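PDB 6OW4: oxidoreductase, short chain dehydrogenase/reductase family protein, which acts as an NADH-dependent 20beta-hydroxysteroid dehydrogenase, interconverting the 20-keto and 20beta-hydroxy forms of steroids. Local coordinates for residues F[45-50]-F[69-74]; F[124-129]-F[177-182]; F[94-99]-F[117-122]. One frame throughout, in Å; residues are numbered along the deposited sequence.

Interaction 1 of 3, residues F[45-50]-F[69-74]. With NAD (nicotinamide-adenine-dinucleotide), chain N.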
# COMPACT_ATOMS: atom_id res chain seq x y z
N PHE F 45 -20.09 5.36 21.84
CA PHE F 45 -20.70 6.54 21.18
C PHE F 45 -20.36 6.55 19.69
O PHE F 45 -19.38 5.90 19.27
CB PHE F 45 -20.27 7.83 21.88
CG PHE F 45 -18.82 8.20 21.74
CD1 PHE F 45 -17.88 7.77 22.66
CD2 PHE F 45 -18.40 9.01 20.69
CE1 PHE F 45 -16.54 8.12 22.52
CE2 PHE F 45 -17.06 9.36 20.56
CZ PHE F 45 -16.14 8.92 21.48
N VAL F 46 -21.19 7.26 18.92
CA VAL F 46 -21.07 7.43 17.44
C VAL F 46 -21.15 8.93 17.14
O VAL F 46 -22.15 9.55 17.54
CB VAL F 46 -22.17 6.65 16.70
CG1 VAL F 46 -22.13 6.90 15.20
CG2 VAL F 46 -22.12 5.16 17.01
N THR F 47 -20.13 9.48 16.47
CA THR F 47 -20.07 10.91 16.06
C THR F 47 -20.66 11.03 14.65
O THR F 47 -20.65 10.01 13.93
CB THR F 47 -18.64 11.46 16.14
OG1 THR F 47 -17.90 10.99 15.01
CG2 THR F 47 -17.93 11.06 17.42
N GLY F 48 -21.15 12.21 14.29
CA GLY F 48 -21.90 12.44 13.04
C GLY F 48 -23.12 11.54 12.96
O GLY F 48 -23.45 11.09 11.84
N ALA F 49 -23.78 11.29 14.10
CA ALA F 49 -24.85 10.28 14.29
C ALA F 49 -26.21 10.82 13.84
O ALA F 49 -27.21 10.11 14.04
CB ALA F 49 -24.88 9.82 15.72
N ALA F 50 -26.26 12.03 13.28
CA ALA F 50 -27.45 12.60 12.60
C ALA F 50 -27.44 12.17 11.12
O ALA F 50 -28.54 11.94 10.57
CB ALA F 50 -27.48 14.10 12.74
N ALA F 69 -24.41 6.45 22.63
CA ALA F 69 -24.57 7.92 22.69
C ALA F 69 -24.48 8.48 21.27
O ALA F 69 -23.43 8.27 20.62
CB ALA F 69 -23.52 8.53 23.59
N LEU F 70 -25.55 9.12 20.79
CA LEU F 70 -25.63 9.72 19.43
C LEU F 70 -25.07 11.15 19.49
O LEU F 70 -25.75 12.02 20.07
CB LEU F 70 -27.08 9.70 18.94
CG LEU F 70 -27.79 8.35 19.01
CD1 LEU F 70 -29.19 8.44 18.43
CD2 LEU F 70 -26.99 7.26 18.30
N VAL F 71 -23.88 11.36 18.93
CA VAL F 71 -23.11 12.63 19.02
C VAL F 71 -23.15 13.33 17.66
O VAL F 71 -22.82 12.69 16.65
CB VAL F 71 -21.67 12.38 19.50
CG1 VAL F 71 -20.87 13.67 19.60
CG2 VAL F 71 -21.64 11.62 20.82
N ASP F 72 -23.56 14.60 17.64
CA ASP F 72 -23.54 15.49 16.45
C ASP F 72 -23.64 16.95 16.92
O ASP F 72 -23.58 17.18 18.15
CB ASP F 72 -24.66 15.10 15.47
CG ASP F 72 -24.32 15.41 14.01
OD1 ASP F 72 -24.00 16.58 13.72
OD2 ASP F 72 -24.38 14.48 13.19
N LEU F 73 -23.77 17.89 15.98
CA LEU F 73 -23.76 19.35 16.25
C LEU F 73 -24.91 19.73 17.18
O LEU F 73 -25.96 19.07 17.18
CB LEU F 73 -23.87 20.10 14.92
CG LEU F 73 -22.63 20.04 14.03
CD1 LEU F 73 -22.93 20.56 12.63
CD2 LEU F 73 -21.47 20.81 14.64
N PRO F 74 -24.75 20.80 17.99
CA PRO F 74 -25.85 21.34 18.80
C PRO F 74 -27.16 21.53 18.04
O PRO F 74 -28.21 21.34 18.62
CB PRO F 74 -25.30 22.70 19.26
CG PRO F 74 -23.80 22.50 19.31
CD PRO F 74 -23.50 21.54 18.19
PA NAD N . -23.17 13.50 6.54
O1A NAD N . -22.72 14.85 6.11
O2A NAD N . -24.67 13.52 6.86
O5B NAD N . -22.38 13.01 7.84
C5B NAD N . -21.42 13.86 8.47
C4B NAD N . -21.94 14.17 9.91
O4B NAD N . -20.73 14.77 10.71
C3B NAD N . -22.87 15.03 9.91
O3B NAD N . -24.03 14.57 10.69
C2B NAD N . -22.25 16.40 10.63
O2B NAD N . -23.29 17.09 11.38
C1B NAD N . -21.32 16.00 11.41
N9A NAD N . -20.28 17.07 11.53
C8A NAD N . -19.51 17.81 10.70
N7A NAD N . -18.75 18.65 11.46
C5A NAD N . -19.06 18.42 12.75
C6A NAD N . -18.57 19.00 13.93
N6A NAD N . -17.62 20.01 14.26
N1A NAD N . -19.05 18.58 15.13
C2A NAD N . -20.00 17.60 15.20
N3A NAD N . -20.48 17.02 14.03
C4A NAD N . -20.01 17.44 12.81
O3 NAD N . -22.88 12.43 5.32
PN NAD N . -22.25 10.96 5.54
O1N NAD N . -22.23 10.25 4.22
O2N NAD N . -23.11 10.19 6.54
O5D NAD N . -20.75 11.12 6.07
C5D NAD N . -20.33 10.53 7.29
C4D NAD N . -18.80 10.31 7.26
O4D NAD N . -18.49 9.46 6.32
C3D NAD N . -18.07 11.60 6.94
O3D NAD N . -16.98 11.74 7.76
C2D NAD N . -17.62 11.43 5.45
O2D NAD N . -16.41 12.26 5.24
C1D NAD N . -17.40 10.16 5.35
N1N NAD N . -17.55 9.62 3.99
C2N NAD N . -18.81 9.54 3.40
C3N NAD N . -18.95 9.02 2.10
C7N NAD N . -20.33 8.93 1.42
O7N NAD N . -20.41 9.00 0.21
N7N NAD N . -21.52 8.78 2.19
C4N NAD N . -17.83 8.57 1.42
C5N NAD N . -16.58 8.64 2.01
C6N NAD N . -16.45 9.16 3.31
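The first beta-alpha-beta unit of the Rossmann fold joins Val46 to Ala69 and Val71 here: strands 42-47 and 66-72 lie side by side and parallel, with helix 52-63 between them in sequence, and their C-terminal ends help to form the adenosine half of the NAD site. The ladder runs from Val46 N to Ala69 O (3.0 Å) and from Val71 N to Val46 O (2.9 Å). Beyond Thr47 the chain leaves the strand for the glycine-rich turn of short-chain dehydrogenases, yet Ala49 N still reaches Val71 O. Gly48 takes a positive phi of 57°, which glycine accepts easily, and having no side chain it lets Gly48 CA lie 3.5 Å from NAD O4B of the adenosine ribose. Ala49 is small enough to fold back over the strand, Ala49 CB lying 3.9 Å from Leu70 CB. On the other face, Phe45 CB packs on Ala69 CB, while Val71 CG2 slants against ring atom CD2 of Phe45. Thr47 OG1 is engaged by Ala129 N, so this strand end is tied to the next one. Asp72 closes the unit, as the acidic residue in this position of NAD-preferring Rossmann enzymes does by gripping both ribose hydroxyls. Each carboxylate oxygen also accepts a backbone N-H: Asp72 OD1 takes Leu73 N on its anti lone pair, and Asp72 OD2 receives Ala50 N (3.1 Å) on its anti side, 24° out of plane. These bonds help fix the carboxylate's rotation, leaving Asp72 OD2 2.5 Å from the ribose hydroxyl NAD O3B that donates to it.

Interaction 2 of 3, residues F[124-129]-F[177-182]. Unlike the reference sequence in segment 177-182: Ala181 (reference Ser). With NAD (nicotinamide-adenine-dinucleotide), chain N.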
# COMPACT_ATOMS: atom_id res chain seq x y z
N PHE F 124 -16.50 1.03 22.93
CA PHE F 124 -16.28 1.32 21.49
C PHE F 124 -16.56 2.79 21.20
O PHE F 124 -17.32 3.43 21.96
CB PHE F 124 -17.16 0.42 20.62
CG PHE F 124 -18.64 0.67 20.78
CD1 PHE F 124 -19.29 1.61 19.99
CD2 PHE F 124 -19.37 -0.02 21.73
CE1 PHE F 124 -20.65 1.85 20.15
CE2 PHE F 124 -20.73 0.22 21.89
CZ PHE F 124 -21.36 1.15 21.10
N ALA F 125 -15.97 3.31 20.12
CA ALA F 125 -16.20 4.67 19.60
C ALA F 125 -16.15 4.63 18.07
O ALA F 125 -15.13 4.16 17.52
CB ALA F 125 -15.17 5.62 20.17
N PHE F 126 -17.22 5.08 17.41
CA PHE F 126 -17.29 5.26 15.94
C PHE F 126 -17.13 6.75 15.64
O PHE F 126 -18.12 7.50 15.72
CB PHE F 126 -18.59 4.66 15.37
CG PHE F 126 -18.70 4.72 13.87
CD1 PHE F 126 -17.58 4.56 13.06
CD2 PHE F 126 -19.93 4.93 13.26
CE1 PHE F 126 -17.69 4.62 11.68
CE2 PHE F 126 -20.04 4.98 11.88
CZ PHE F 126 -18.92 4.83 11.09
N LEU F 127 -15.91 7.15 15.30
CA LEU F 127 -15.49 8.57 15.12
C LEU F 127 -15.72 8.94 13.65
O LEU F 127 -14.74 8.97 12.87
CB LEU F 127 -14.04 8.70 15.57
CG LEU F 127 -13.75 8.09 16.94
CD1 LEU F 127 -12.30 7.65 17.06
CD2 LEU F 127 -14.12 9.05 18.05
N ASN F 128 -16.98 9.19 13.31
CA ASN F 128 -17.52 9.24 11.92
C ASN F 128 -17.66 10.70 11.46
O ASN F 128 -17.59 10.94 10.24
CB ASN F 128 -18.85 8.48 11.84
CG ASN F 128 -19.58 8.66 10.53
OD1 ASN F 128 -19.14 8.16 9.50
ND2 ASN F 128 -20.70 9.36 10.57
N ALA F 129 -17.85 11.64 12.39
CA ALA F 129 -18.00 13.09 12.10
C ALA F 129 -16.94 13.52 11.08
O ALA F 129 -15.75 13.27 11.31
CB ALA F 129 -17.90 13.90 13.37
N ILE F 177 -13.21 2.81 15.83
CA ILE F 177 -13.50 2.78 14.36
C ILE F 177 -13.53 4.22 13.85
O ILE F 177 -14.45 4.97 14.23
CB ILE F 177 -14.80 2.02 14.04
CG1 ILE F 177 -14.85 0.64 14.70
CG2 ILE F 177 -15.01 1.93 12.54
CD1 ILE F 177 -15.58 0.60 16.02
N PHE F 178 -12.54 4.60 13.04
CA PHE F 178 -12.43 5.92 12.38
C PHE F 178 -12.95 5.80 10.95
O PHE F 178 -12.48 4.90 10.23
CB PHE F 178 -10.98 6.41 12.39
CG PHE F 178 -10.38 6.64 13.75
CD1 PHE F 178 -9.98 5.58 14.55
CD2 PHE F 178 -10.16 7.93 14.22
CE1 PHE F 178 -9.41 5.80 15.80
CE2 PHE F 178 -9.58 8.15 15.46
CZ PHE F 178 -9.21 7.09 16.25
N THR F 179 -13.88 6.67 10.54
CA THR F 179 -14.36 6.76 9.14
C THR F 179 -13.31 7.53 8.32
O THR F 179 -13.15 8.74 8.56
CB THR F 179 -15.75 7.42 9.05
OG1 THR F 179 -16.62 6.75 9.95
CG2 THR F 179 -16.33 7.36 7.65
N ALA F 180 -12.61 6.83 7.42
CA ALA F 180 -11.68 7.41 6.43
C ALA F 180 -12.46 7.63 5.12
O ALA F 180 -13.65 8.01 5.21
CB ALA F 180 -10.49 6.50 6.25
N ALA F 181 -11.82 7.43 3.97
CA ALA F 181 -12.44 7.46 2.63
C ALA F 181 -11.42 6.98 1.59
O ALA F 181 -10.22 6.87 1.93
CB ALA F 181 -12.92 8.86 2.30
N LEU F 182 -11.89 6.71 0.37
CA LEU F 182 -11.03 6.36 -0.80
C LEU F 182 -10.30 7.60 -1.29
O LEU F 182 -9.26 7.44 -1.96
CB LEU F 182 -11.89 5.75 -1.91
CG LEU F 182 -12.17 4.25 -1.78
CD1 LEU F 182 -13.13 3.82 -2.87
CD2 LEU F 182 -10.89 3.43 -1.85
PA NAD N . -23.17 13.50 6.54
O1A NAD N . -22.72 14.85 6.11
O2A NAD N . -24.67 13.52 6.86
O5B NAD N . -22.38 13.01 7.84
C5B NAD N . -21.42 13.86 8.47
C4B NAD N . -21.94 14.17 9.91
O4B NAD N . -20.73 14.77 10.71
C3B NAD N . -22.87 15.03 9.91
O3B NAD N . -24.03 14.57 10.69
C2B NAD N . -22.25 16.40 10.63
O2B NAD N . -23.29 17.09 11.38
C1B NAD N . -21.32 16.00 11.41
N9A NAD N . -20.28 17.07 11.53
C8A NAD N . -19.51 17.81 10.70
N7A NAD N . -18.75 18.65 11.46
C5A NAD N . -19.06 18.42 12.75
C6A NAD N . -18.57 19.00 13.93
N6A NAD N . -17.62 20.01 14.26
N1A NAD N . -19.05 18.58 15.13
C2A NAD N . -20.00 17.60 15.20
N3A NAD N . -20.48 17.02 14.03
C4A NAD N . -20.01 17.44 12.81
O3 NAD N . -22.88 12.43 5.32
PN NAD N . -22.25 10.96 5.54
O1N NAD N . -22.23 10.25 4.22
O2N NAD N . -23.11 10.19 6.54
O5D NAD N . -20.75 11.12 6.07
C5D NAD N . -20.33 10.53 7.29
C4D NAD N . -18.80 10.31 7.26
O4D NAD N . -18.49 9.46 6.32
C3D NAD N . -18.07 11.60 6.94
O3D NAD N . -16.98 11.74 7.76
C2D NAD N . -17.62 11.43 5.45
O2D NAD N . -16.41 12.26 5.24
C1D NAD N . -17.40 10.16 5.35
N1N NAD N . -17.55 9.62 3.99
C2N NAD N . -18.81 9.54 3.40
C3N NAD N . -18.95 9.02 2.10
C7N NAD N . -20.33 8.93 1.42
O7N NAD N . -20.41 9.00 0.21
N7N NAD N . -21.52 8.78 2.19
C4N NAD N . -17.83 8.57 1.42
C5N NAD N . -16.58 8.64 2.01
C6N NAD N . -16.45 9.16 3.31
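Asn128 and Thr179 meet where two central parallel strands of the Rossmann sheet, 124-127 and 174-179, run out into the NAD site; Asn128 begins the Asn-Ala-Gly sequence familiar in short-chain dehydrogenases. With CG anti to the backbone N (chi1 171°), the Asn128 side chain lies across Thr179. Asn128 CB rests over one face of the Phe126 ring, near the rim, and 3.4 Å from Thr179 OG1. Asn128 CG passes 3.7 Å from NAD C4D of the nicotinamide ribose. At the tip, Asn128 OD1 accepts the Thr179 OG1 hydroxyl (2.9 Å) on an in-plane lone pair, and Asn128 ND2, hydrogen-bonded elsewhere in the structure, lies 3.5 Å from NAD C5D. Asparagine thus offers an acceptor and a donor, and Asn128 O takes the ribose hydroxyl NAD O3D (2.7 Å). Behind it, Ile177 N donates to Ala125 O, and Leu127 N binds Ile177 O. Phe126 CD1 packs on Ile177 CG2 (3.7 Å), whereas Leu127 and Phe178 lie side by side on the opposite face; such apolar side chains suit a buried sheet. Strand 42-47 flanks strand 124-127, strand 223-230 flanks 174-179, and helix 198-217 covers Phe178 and supplies Lys204 to Thr179 O.

Interaction 3 of 3, residues F[94-99]-F[117-122]; sequences NVIALT and EQLGTV
Ile96 and Leu119 cross at a slant, methyl against methyl: Ile96 CD1 is 3.7 Å from Leu119 CD1, with Ile96 CG1 equally near. Ile96 holds CG1 between its backbone N and carbonyl carbon (chi1 70°), which directs the ethyl branch at the end of helix 105-119. Gln118 approaches the same branch from the preceding position on that helix. Its extended chain passes Leu98 in the opposite direction, and Gln118 OE1 lies 3.5 Å from Leu98 CD2; nearer the helix, Gln118 CB is 3.8 Å from Ile96 CD1. These are van der Waals contacts, while Gln118 NE2 donates a hydrogen bond to Gln114 OE1 on the same helix. A long side chain with an apolar stem and a polar head suits this surface position. Across the other end, Asn94 angles its ND2 to 4.0 Å from Leu119 CD1, at the limit of van der Waals contact. Within this beta-alpha step of the Rossmann fold, strand 96-99 is the outermost on its side, bonded through Ile96 and Leu98 to Leu70 of strand 66-72; Ile96, Leu98 and Leu119 all touch Ala69, while Ala97 and Thr99 turn to helix 77-91.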
# COMPACT_ATOMS: atom_id res chain seq x y z
N ASN F 94 -30.21 1.46 26.04
CA ASN F 94 -29.95 2.85 26.51
C ASN F 94 -29.22 3.61 25.39
O ASN F 94 -27.98 3.69 25.44
CB ASN F 94 -29.18 2.88 27.83
CG ASN F 94 -28.98 4.29 28.37
OD1 ASN F 94 -29.81 5.16 28.16
ND2 ASN F 94 -27.87 4.51 29.05
N VAL F 95 -29.99 4.12 24.42
CA VAL F 95 -29.49 4.99 23.31
C VAL F 95 -29.82 6.44 23.66
O VAL F 95 -31.00 6.82 23.55
CB VAL F 95 -30.09 4.58 21.95
CG1 VAL F 95 -29.47 5.36 20.80
CG2 VAL F 95 -29.96 3.08 21.70
N ILE F 96 -28.82 7.21 24.11
CA ILE F 96 -28.96 8.63 24.55
C ILE F 96 -28.48 9.55 23.42
O ILE F 96 -27.96 9.03 22.41
CB ILE F 96 -28.19 8.88 25.87
CG1 ILE F 96 -26.67 8.85 25.67
CG2 ILE F 96 -28.64 7.90 26.94
CD1 ILE F 96 -25.88 9.42 26.83
N ALA F 97 -28.66 10.86 23.60
CA ALA F 97 -28.23 11.93 22.66
C ALA F 97 -27.34 12.93 23.41
O ALA F 97 -27.77 13.41 24.48
CB ALA F 97 -29.43 12.60 22.06
N LEU F 98 -26.16 13.22 22.87
CA LEU F 98 -25.19 14.21 23.41
C LEU F 98 -24.64 15.05 22.26
O LEU F 98 -23.98 14.48 21.38
CB LEU F 98 -24.06 13.47 24.13
CG LEU F 98 -24.45 12.73 25.41
CD1 LEU F 98 -23.32 11.83 25.88
CD2 LEU F 98 -24.85 13.70 26.51
N THR F 99 -24.92 16.36 22.26
CA THR F 99 -24.41 17.34 21.27
C THR F 99 -22.97 17.71 21.65
O THR F 99 -22.70 17.88 22.85
CB THR F 99 -25.31 18.57 21.19
OG1 THR F 99 -25.41 19.14 22.49
CG2 THR F 99 -26.69 18.26 20.66
N GLU F 117 -20.67 9.70 32.77
CA GLU F 117 -21.75 9.89 33.79
C GLU F 117 -23.07 9.28 33.30
O GLU F 117 -23.63 8.44 34.02
CB GLU F 117 -21.93 11.37 34.13
CG GLU F 117 -20.88 11.91 35.08
CD GLU F 117 -21.12 13.34 35.54
OE1 GLU F 117 -21.97 14.02 34.93
OE2 GLU F 117 -20.46 13.76 36.51
N GLN F 118 -23.55 9.72 32.13
CA GLN F 118 -24.90 9.37 31.61
C GLN F 118 -24.92 7.92 31.11
O GLN F 118 -25.95 7.24 31.32
CB GLN F 118 -25.34 10.34 30.51
CG GLN F 118 -25.53 11.77 31.00
CD GLN F 118 -26.19 12.67 29.98
OE1 GLN F 118 -26.78 12.22 29.00
NE2 GLN F 118 -26.09 13.97 30.21
N LEU F 119 -23.83 7.45 30.49
CA LEU F 119 -23.76 6.13 29.81
C LEU F 119 -23.15 5.08 30.75
O LEU F 119 -23.73 3.98 30.86
CB LEU F 119 -22.93 6.28 28.52
CG LEU F 119 -23.40 5.46 27.32
CD1 LEU F 119 -24.81 5.85 26.91
CD2 LEU F 119 -22.44 5.63 26.15
N GLY F 120 -22.02 5.41 31.39
CA GLY F 120 -21.32 4.52 32.33
C GLY F 120 -19.85 4.38 31.98
O GLY F 120 -19.00 4.63 32.86
N THR F 121 -19.55 4.00 30.73
CA THR F 121 -18.18 3.84 30.19
C THR F 121 -18.22 3.84 28.65
O THR F 121 -19.33 4.01 28.09
CB THR F 121 -17.51 2.57 30.73
OG1 THR F 121 -16.15 2.57 30.29
CG2 THR F 121 -18.19 1.29 30.27
N VAL F 122 -17.06 3.65 28.02
CA VAL F 122 -16.89 3.58 26.54
C VAL F 122 -16.07 2.33 26.21
O VAL F 122 -14.85 2.33 26.49
CB VAL F 122 -16.24 4.87 26.00
CG1 VAL F 122 -15.81 4.74 24.55
CG2 VAL F 122 -17.17 6.07 26.16

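How the interactions relate
The three contacts sample one parallel sheet from its middle to its edge. Interactions 1 and 2 are wholly buried, and both end at NAD, the first at the adenosine ribose and the second at the nicotinamide ribose. They adjoin directly, since strands 42-47 and 124-127 are neighbours, joined by a backbone bond from Thr47 N to Phe126 O. Interaction 3 lies near the surface, and its strand 96-99 is the neighbour of strand 66-72 of interaction 1. Chemistry follows place: strand pairs rely on backbone ladders and polar tips at the cofactor, whereas 94-99 meets a helix end through methyl groups and the flank of an amide.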